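Local coordinates for protein P35 antigen (Borrelia burgdorferi, PDB 4ALY) that is an outer surface lipoprotein, also called BBA64, that the Lyme disease spirochaete needs to ensure infection after a tick bite, at residues 107-110 / 111-115; 258-261 / 262-266; 182-185 / 186-190; 196-199 / 200-204. All blocks are in the same frame, centred on the assembly; numbering follows the deposited sequence.

Contact 1: 107-110 / 111-115; sequences AEIF and SKIFF
The run-out of the short helix 106-110 is a tight turn in which I109 and K112 are joined through the backbone and I113 folds back on I109 and F110. K112 N donates to I109 O at 2.7 Å with an N-H...O angle of 160°. F110 and S111, the two residues between them, have the backbone angles of a type I beta turn, so the chain changes direction here and leaves the helix as a loop. The side chain of I113 packs against the turn: its CG1, held between the backbone N and the carbonyl carbon (chi1 61°), rests 3.4 Å from I109 O. From there I113 CD1 reaches the edge of the F110 ring, near its plane, at 4.4 Å from CD1 of F110, and also meets I109 CG2 at 4.2 Å. In this all-helical fold the apolar group faces the interior, with I109 packed on V166 and L170 of helix 163-189 and F110 set edge-to-face with F123, whose backbone is hydrogen-bonded to that of I113.

On the more open side, K112 runs back along the helix end. With CG beside its backbone N (chi1 -43°), K112 brings CG to 3.3 Å from E108 O; the bend at chi2 then leads the chain back toward A107 and E108. NZ of K112 stays 5.1 Å from E108 OE1, too far for a salt bridge, though the opposite charges probably attract. S111 OG comes to 3.4 Å from A107 O, while its hydrogen bond goes to R106 O, the carbonyl just before that of A107.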
# COMPACT_ATOMS: atom_id res chain seq x y z
N ALA A 107 -2.39 8.93 18.15
CA ALA A 107 -3.29 9.05 19.34
C ALA A 107 -4.63 8.37 19.14
O ALA A 107 -5.14 7.81 20.08
CB ALA A 107 -3.50 10.53 19.76
N GLU A 108 -5.21 8.44 17.91
CA GLU A 108 -6.58 7.95 17.63
C GLU A 108 -6.69 6.81 16.69
O GLU A 108 -7.82 6.26 16.52
CB GLU A 108 -7.46 9.01 16.99
CG GLU A 108 -7.32 10.41 17.51
CD GLU A 108 -7.83 10.57 18.89
OE1 GLU A 108 -8.26 9.55 19.51
OE2 GLU A 108 -7.80 11.73 19.36
N ILE A 109 -5.61 6.47 16.00
CA ILE A 109 -5.66 5.36 15.06
C ILE A 109 -4.65 4.33 15.51
O ILE A 109 -5.03 3.28 16.05
CB ILE A 109 -5.42 5.84 13.61
CG1 ILE A 109 -6.20 7.12 13.34
CG2 ILE A 109 -5.74 4.74 12.57
CD1 ILE A 109 -6.01 7.72 11.96
N PHE A 110 -3.35 4.60 15.32
CA PHE A 110 -2.41 3.47 15.39
C PHE A 110 -2.43 2.86 16.78
O PHE A 110 -2.30 1.65 17.00
CB PHE A 110 -1.00 3.88 14.99
CG PHE A 110 -0.85 4.36 13.57
CD1 PHE A 110 -1.70 3.93 12.57
CD2 PHE A 110 0.21 5.19 13.23
CE1 PHE A 110 -1.52 4.34 11.24
CE2 PHE A 110 0.44 5.58 11.90
CZ PHE A 110 -0.43 5.16 10.90
N SER A 111 -2.68 3.70 17.76
CA SER A 111 -2.69 3.11 19.11
C SER A 111 -4.07 2.49 19.49
O SER A 111 -4.20 2.08 20.60
CB SER A 111 -2.20 4.09 20.18
OG SER A 111 -3.19 5.07 20.39
N LYS A 112 -5.02 2.44 18.57
CA LYS A 112 -6.34 1.80 18.79
C LYS A 112 -6.62 0.61 17.87
O LYS A 112 -7.64 -0.06 18.06
CB LYS A 112 -7.52 2.73 18.52
CG LYS A 112 -7.42 4.16 19.04
CD LYS A 112 -7.65 4.18 20.53
CE LYS A 112 -8.15 5.55 20.97
NZ LYS A 112 -7.93 5.39 22.44
N ILE A 113 -5.78 0.34 16.88
CA ILE A 113 -6.08 -0.71 15.95
C ILE A 113 -4.96 -1.76 16.02
O ILE A 113 -3.90 -1.46 16.51
CB ILE A 113 -6.17 -0.15 14.50
CG1 ILE A 113 -4.80 0.49 14.12
CG2 ILE A 113 -7.36 0.82 14.36
CD1 ILE A 113 -4.57 0.66 12.64
N PHE A 114 -5.24 -2.96 15.49
CA PHE A 114 -4.29 -4.09 15.36
C PHE A 114 -3.97 -4.45 13.93
O PHE A 114 -4.83 -4.40 13.06
CB PHE A 114 -4.85 -5.34 16.01
CG PHE A 114 -5.17 -5.13 17.42
CD1 PHE A 114 -4.16 -5.17 18.38
CD2 PHE A 114 -6.47 -4.80 17.82
CE1 PHE A 114 -4.43 -4.91 19.70
CE2 PHE A 114 -6.75 -4.54 19.16
CZ PHE A 114 -5.73 -4.63 20.09
N PHE A 115 -2.75 -4.91 13.71
CA PHE A 115 -2.34 -5.21 12.37
C PHE A 115 -3.24 -6.27 11.75
O PHE A 115 -3.78 -6.08 10.66
CB PHE A 115 -0.84 -5.61 12.35
CG PHE A 115 -0.31 -5.83 10.96
CD1 PHE A 115 -0.28 -4.79 10.03
CD2 PHE A 115 0.16 -7.07 10.57
CE1 PHE A 115 0.22 -5.01 8.74
CE2 PHE A 115 0.67 -7.29 9.27
CZ PHE A 115 0.70 -6.26 8.36

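Contact 2: 258-261 / 262-266; sequences ANIH and DIILD
A258 to L265 are linked by successive i to i+4 backbone bonds within helix 254-275. D262 N donates to A258 O, and I264 N to I260 O at 3.1 Å with a nearly straight N-H...O angle of 173°. L265 N gives a longer bond of 3.2 Å to H261 O. The bond from I263 N to N259 O belongs to the same series, although the position of that carbonyl oxygen is less certain.

Between the two segments, the apolar side-chain contact is that of I260 with I264, which lie side by side and point the same way, CG2 of I260 touching CD1 of I264 at 3.7 Å. The same methyl of I264 also rests 3.5 Å from I260 O.

The remaining side-chain contacts lie on the exposed surface of the helix. The D262 carboxylate is folded back over A258 O, with OD2 3.3 Å from it; both are acceptors, so the approach is probably not favourable in itself. CG of H261 lies anti to the backbone N (chi1 172°), beside the carbonyl carbon, which brings the ring close to D262. The two side chains cross at about a right angle, CD2 of H261 3.7 Å from OD1 of D262 and the ring and carboxylate planes 58° apart. One turn on, L265 CD2 comes obliquely to the imidazole, 4.3 Å from H261 NE2.

The isoleucine pair faces helix 163-189, where I260 packs on R173 and I264 on S176, I177 and A180, while H261, D262 and L265 remain on the surface.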
# COMPACT_ATOMS: atom_id res chain seq x y z
N ALA A 258 -12.11 -7.50 -1.10
CA ALA A 258 -11.89 -8.89 -1.56
C ALA A 258 -11.25 -8.91 -2.93
O ALA A 258 -10.33 -9.65 -3.13
CB ALA A 258 -13.17 -9.73 -1.51
N ASN A 259 -11.68 -8.05 -3.84
CA ASN A 259 -11.02 -7.97 -5.15
C ASN A 259 -9.53 -7.59 -5.06
O ASN A 259 -8.64 -8.31 -5.57
CB ASN A 259 -11.84 -7.09 -6.10
CG ASN A 259 -13.30 -7.62 -6.32
OD1 ASN A 259 -13.63 -8.81 -6.02
ND2 ASN A 259 -14.18 -6.74 -6.82
N ILE A 260 -9.26 -6.49 -4.36
CA ILE A 260 -7.89 -6.03 -4.09
C ILE A 260 -7.06 -7.14 -3.47
O ILE A 260 -5.99 -7.45 -3.96
CB ILE A 260 -7.88 -4.76 -3.21
CG1 ILE A 260 -8.47 -3.60 -3.98
CG2 ILE A 260 -6.46 -4.39 -2.78
CD1 ILE A 260 -8.82 -2.40 -3.11
N HIS A 261 -7.57 -7.74 -2.42
CA HIS A 261 -6.92 -8.92 -1.82
C HIS A 261 -6.60 -10.06 -2.79
O HIS A 261 -5.51 -10.69 -2.72
CB HIS A 261 -7.82 -9.46 -0.69
CG HIS A 261 -7.34 -10.76 -0.15
ND1 HIS A 261 -6.24 -10.85 0.66
CD2 HIS A 261 -7.77 -12.06 -0.38
CE1 HIS A 261 -6.02 -12.14 0.97
NE2 HIS A 261 -6.96 -12.88 0.32
N ASP A 262 -7.56 -10.38 -3.68
CA ASP A 262 -7.42 -11.46 -4.65
C ASP A 262 -6.33 -11.19 -5.64
O ASP A 262 -5.50 -12.05 -5.84
CB ASP A 262 -8.72 -11.70 -5.44
CG ASP A 262 -9.82 -12.36 -4.60
OD1 ASP A 262 -9.55 -12.93 -3.50
OD2 ASP A 262 -10.97 -12.29 -5.07
N ILE A 263 -6.35 -9.98 -6.23
CA ILE A 263 -5.39 -9.52 -7.23
C ILE A 263 -3.96 -9.45 -6.70
O ILE A 263 -3.03 -9.94 -7.37
CB ILE A 263 -5.80 -8.18 -7.81
CG1 ILE A 263 -7.29 -8.21 -8.13
CG2 ILE A 263 -4.99 -7.85 -9.06
CD1 ILE A 263 -7.79 -7.05 -8.97
N ILE A 264 -3.78 -8.91 -5.50
CA ILE A 264 -2.47 -8.92 -4.86
C ILE A 264 -1.89 -10.33 -4.68
O ILE A 264 -0.72 -10.59 -5.05
CB ILE A 264 -2.47 -8.21 -3.50
CG1 ILE A 264 -2.44 -6.70 -3.72
CG2 ILE A 264 -1.24 -8.63 -2.72
CD1 ILE A 264 -3.11 -5.91 -2.61
N LEU A 265 -2.69 -11.23 -4.12
CA LEU A 265 -2.26 -12.64 -3.93
C LEU A 265 -1.97 -13.29 -5.28
O LEU A 265 -0.98 -13.97 -5.43
CB LEU A 265 -3.34 -13.43 -3.19
CG LEU A 265 -3.11 -14.86 -2.75
CD1 LEU A 265 -1.81 -14.95 -1.92
CD2 LEU A 265 -4.33 -15.41 -1.96
N ASP A 266 -2.81 -13.02 -6.28
CA ASP A 266 -2.55 -13.53 -7.63
C ASP A 266 -1.21 -13.03 -8.18
O ASP A 266 -0.56 -13.75 -8.92
CB ASP A 266 -3.70 -13.22 -8.60
CG ASP A 266 -5.03 -13.94 -8.22
OD1 ASP A 266 -4.98 -14.96 -7.51
OD2 ASP A 266 -6.13 -13.47 -8.60

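Contact 3: 182-185 / 186-190; sequences EEIS and AKILN
This is intrahelical i to i+4 packing in the last turns of helix 163-189, where I184 meets I188, E183 approaches K187, and L189 lies against the carbonyl oxygen of S185. The backbone bonds are regular: K187 N donates to E183 O at 2.7 Å, I188 N to I184 O, L189 N to S185 O and A186 N to E182 O. N190 N, bonded to A186 O, marks the passage into the following loop.

I188 CD1 meets I184 CG2 at 4.3 Å, and I188 CG1 lies 3.4 Å from I184 O. These two isoleucines form part of a buried seam of the helical bundle: both pack on F210 of helix 200-233, I184 also on T271 of helix 254-275 and I188 on S83 of helix 70-95. L189 has CG beside its backbone N (chi1 -65°), which lays the branch point over S185 O at 3.3 Å.

The polar ends find their partners outside these residues. K187 is extended beyond CG, its CG passing 3.5 Å from E183 O. NZ of K187 is hydrogen-bonded to T272 OG1 and lies 4.4 Å from E183 OE1, beyond a salt bridge, though the opposite charges probably attract. Buried S185 satisfies OG on the carbonyl of M181, one turn back. The carboxylate of buried E182 forms a salt bridge with R133 of helix 129-137 and takes a hydrogen bond from Q178 NE2, one turn back in its own helix, which should help to keep it ionised.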
# COMPACT_ATOMS: atom_id res chain seq x y z
N GLU A 182 6.95 -4.45 -2.97
CA GLU A 182 8.30 -4.61 -2.46
C GLU A 182 8.69 -6.09 -2.31
O GLU A 182 9.87 -6.43 -2.38
CB GLU A 182 8.49 -3.83 -1.13
CG GLU A 182 8.10 -2.39 -1.30
CD GLU A 182 8.44 -1.49 -0.13
OE1 GLU A 182 8.77 -2.01 0.96
OE2 GLU A 182 8.33 -0.24 -0.32
N GLU A 183 7.72 -6.97 -2.09
CA GLU A 183 8.03 -8.38 -1.99
C GLU A 183 8.43 -8.85 -3.40
O GLU A 183 9.45 -9.57 -3.59
CB GLU A 183 6.80 -9.17 -1.61
CG GLU A 183 6.46 -9.21 -0.14
CD GLU A 183 5.26 -10.10 0.09
OE1 GLU A 183 5.28 -11.28 -0.35
OE2 GLU A 183 4.29 -9.64 0.68
N ILE A 184 7.61 -8.43 -4.36
CA ILE A 184 7.81 -8.75 -5.76
C ILE A 184 9.14 -8.16 -6.27
O ILE A 184 9.83 -8.84 -6.97
CB ILE A 184 6.59 -8.36 -6.63
CG1 ILE A 184 5.52 -9.44 -6.54
CG2 ILE A 184 6.95 -8.03 -8.09
CD1 ILE A 184 4.14 -8.90 -6.79
N SER A 185 9.52 -6.93 -5.90
CA SER A 185 10.80 -6.41 -6.36
C SER A 185 11.98 -7.16 -5.74
O SER A 185 13.00 -7.34 -6.39
CB SER A 185 10.93 -4.91 -6.11
OG SER A 185 9.90 -4.21 -6.74
N ALA A 186 11.84 -7.59 -4.48
CA ALA A 186 12.88 -8.34 -3.79
C ALA A 186 12.99 -9.74 -4.39
O ALA A 186 14.10 -10.22 -4.62
CB ALA A 186 12.63 -8.41 -2.27
N LYS A 187 11.84 -10.39 -4.64
CA LYS A 187 11.82 -11.65 -5.39
C LYS A 187 12.62 -11.59 -6.69
O LYS A 187 13.46 -12.44 -6.92
CB LYS A 187 10.38 -12.13 -5.63
CG LYS A 187 9.87 -12.92 -4.44
CD LYS A 187 8.40 -13.28 -4.53
CE LYS A 187 8.19 -14.32 -3.43
NZ LYS A 187 6.80 -14.47 -2.94
N ILE A 188 12.34 -10.60 -7.52
CA ILE A 188 12.92 -10.48 -8.86
C ILE A 188 14.42 -10.22 -8.77
O ILE A 188 15.20 -10.91 -9.44
CB ILE A 188 12.25 -9.34 -9.69
CG1 ILE A 188 10.82 -9.72 -10.08
CG2 ILE A 188 13.13 -8.91 -10.89
CD1 ILE A 188 10.13 -8.65 -10.89
N LEU A 189 14.82 -9.21 -7.99
CA LEU A 189 16.23 -8.86 -7.78
C LEU A 189 17.04 -9.98 -7.12
O LEU A 189 18.25 -10.10 -7.35
CB LEU A 189 16.36 -7.60 -6.95
CG LEU A 189 15.88 -6.25 -7.47
CD1 LEU A 189 15.97 -5.27 -6.30
CD2 LEU A 189 16.69 -5.72 -8.66
N ASN A 190 16.39 -10.82 -6.34
CA ASN A 190 17.09 -11.97 -5.76
C ASN A 190 17.46 -13.05 -6.79
O ASN A 190 18.10 -14.05 -6.45
CB ASN A 190 16.32 -12.59 -4.61
CG ASN A 190 17.24 -13.21 -3.57
OD1 ASN A 190 17.09 -14.38 -3.20
ND2 ASN A 190 18.21 -12.42 -3.10

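Contact 4: 196-199 / 200-204; sequences QQLN and KPNLE
N199 occupies the N-cap of helix 200-233, and its carbonyl opens the helical bonding by accepting a weak but straight bond from L203 N (3.3 Å between L203 N and N199 O, N-H...O 173°). The next bond of the helix, E204 N to K200 O, is shorter at 3.0 Å.

The N199 side chain swings over the first turn, with CG anti to the backbone N (chi1 165°), and crosses the ring of P201 at about a right angle. Its OD1 lies against the proline, 3.0 Å from P201 CD, while the amide nitrogen sits over P201 CB. As modelled, ND2 of N199 also faces the backbone N of N202 at 2.9 Å; both are donors, so this is not a capping hydrogen bond. The same ND2 is 3.1 Å from N202 OD1. P201 itself has no N-H to offer, which suits a place in the first turn, where a backbone donor would find no carbonyl of a preceding turn.

L198, just before the N-cap, packs against L203. The two chains cross obliquely, CD1 of L198 touching CD2 of L203 at 3.9 Å, and L203 CG lies 3.4 Å from N199 O. N202 crosses L198 at about a right angle, ND2 of N202 4.1 Å from CD2 of L198. L198 leans on I274 and I278, and L203 on L75 and I76 of helix 70-95. An apolar residue just before the N-cap meeting another five positions later is the hydrophobic staple, here at the start of helix 200-233.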
# COMPACT_ATOMS: atom_id res chain seq x y z
N GLN A 196 17.43 -13.51 -18.04
CA GLN A 196 17.59 -13.83 -19.47
C GLN A 196 17.30 -15.32 -19.77
O GLN A 196 17.06 -15.67 -20.91
CB GLN A 196 18.94 -13.44 -20.03
CG GLN A 196 20.10 -14.13 -19.34
CD GLN A 196 20.83 -13.18 -18.44
OE1 GLN A 196 20.21 -12.44 -17.66
NE2 GLN A 196 22.16 -13.14 -18.57
N GLN A 197 17.27 -16.16 -18.74
CA GLN A 197 16.89 -17.56 -18.91
C GLN A 197 15.41 -17.74 -19.12
O GLN A 197 14.95 -18.89 -19.30
CB GLN A 197 17.28 -18.39 -17.72
CG GLN A 197 18.75 -18.78 -17.66
CD GLN A 197 19.00 -19.73 -16.50
OE1 GLN A 197 20.02 -19.63 -15.82
NE2 GLN A 197 18.04 -20.65 -16.25
N LEU A 198 14.65 -16.64 -19.06
CA LEU A 198 13.20 -16.73 -19.09
C LEU A 198 12.58 -16.51 -20.45
O LEU A 198 12.98 -15.68 -21.25
CB LEU A 198 12.54 -15.84 -18.03
CG LEU A 198 12.62 -16.18 -16.54
CD1 LEU A 198 12.01 -15.02 -15.78
CD2 LEU A 198 11.91 -17.47 -16.15
N ASN A 199 11.60 -17.36 -20.69
CA ASN A 199 10.62 -17.24 -21.73
C ASN A 199 10.19 -15.75 -21.86
O ASN A 199 10.12 -15.06 -20.83
CB ASN A 199 9.52 -18.17 -21.19
CG ASN A 199 8.20 -18.00 -21.86
OD1 ASN A 199 8.06 -18.27 -23.05
ND2 ASN A 199 7.21 -17.58 -21.10
N LYS A 200 9.91 -15.23 -23.06
CA LYS A 200 9.40 -13.87 -23.09
C LYS A 200 7.90 -13.67 -22.69
O LYS A 200 7.54 -12.59 -22.22
CB LYS A 200 9.84 -13.01 -24.31
CG LYS A 200 8.70 -12.68 -25.27
CD LYS A 200 8.68 -11.30 -25.87
CE LYS A 200 7.48 -11.28 -26.84
NZ LYS A 200 6.96 -9.94 -27.26
N PRO A 201 7.02 -14.68 -22.86
CA PRO A 201 5.72 -14.55 -22.15
C PRO A 201 5.75 -14.25 -20.59
O PRO A 201 5.02 -13.35 -20.12
CB PRO A 201 5.04 -15.91 -22.46
CG PRO A 201 5.55 -16.24 -23.83
CD PRO A 201 6.94 -15.65 -23.97
N ASN A 202 6.56 -15.00 -19.84
CA ASN A 202 6.90 -14.72 -18.44
C ASN A 202 7.47 -13.30 -18.15
O ASN A 202 6.92 -12.56 -17.31
CB ASN A 202 7.89 -15.77 -17.95
CG ASN A 202 7.28 -17.17 -17.94
OD1 ASN A 202 6.11 -17.34 -18.25
ND2 ASN A 202 8.07 -18.18 -17.53
N LEU A 203 8.56 -12.94 -18.84
CA LEU A 203 9.06 -11.54 -18.83
C LEU A 203 7.98 -10.49 -19.10
O LEU A 203 8.04 -9.41 -18.53
CB LEU A 203 10.24 -11.34 -19.76
CG LEU A 203 11.48 -12.20 -19.50
CD1 LEU A 203 12.52 -11.96 -20.58
CD2 LEU A 203 12.10 -11.93 -18.14
N GLU A 204 6.98 -10.80 -19.91
CA GLU A 204 5.90 -9.83 -20.17
C GLU A 204 4.94 -9.70 -19.00
O GLU A 204 4.48 -8.60 -18.68
CB GLU A 204 5.05 -10.21 -21.43
CG GLU A 204 5.69 -9.83 -22.75
CD GLU A 204 5.88 -8.33 -22.90
OE1 GLU A 204 5.31 -7.57 -22.08
OE2 GLU A 204 6.59 -7.92 -23.83

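All four contacts are local and belong to one helical chain, and none touches another. Contacts 3 and 4 follow each other closely: one ends helix 163-189, the other starts helix 200-233, with centres 16 Å apart on the same side of the chain's centre. Contact 2, on helix 254-275, comes nearest to contact 3, about 5 Å between nearest atoms and 18 Å between centres; helix 254-275 also carries I274, against which L198 and N202 of contact 4 pack. Contact 1 lies on the other side of the chain's centre from contacts 3 and 4, its centre about 43 Å from that of contact 4, yet it packs on the same helix 163-189 that contact 3 terminates.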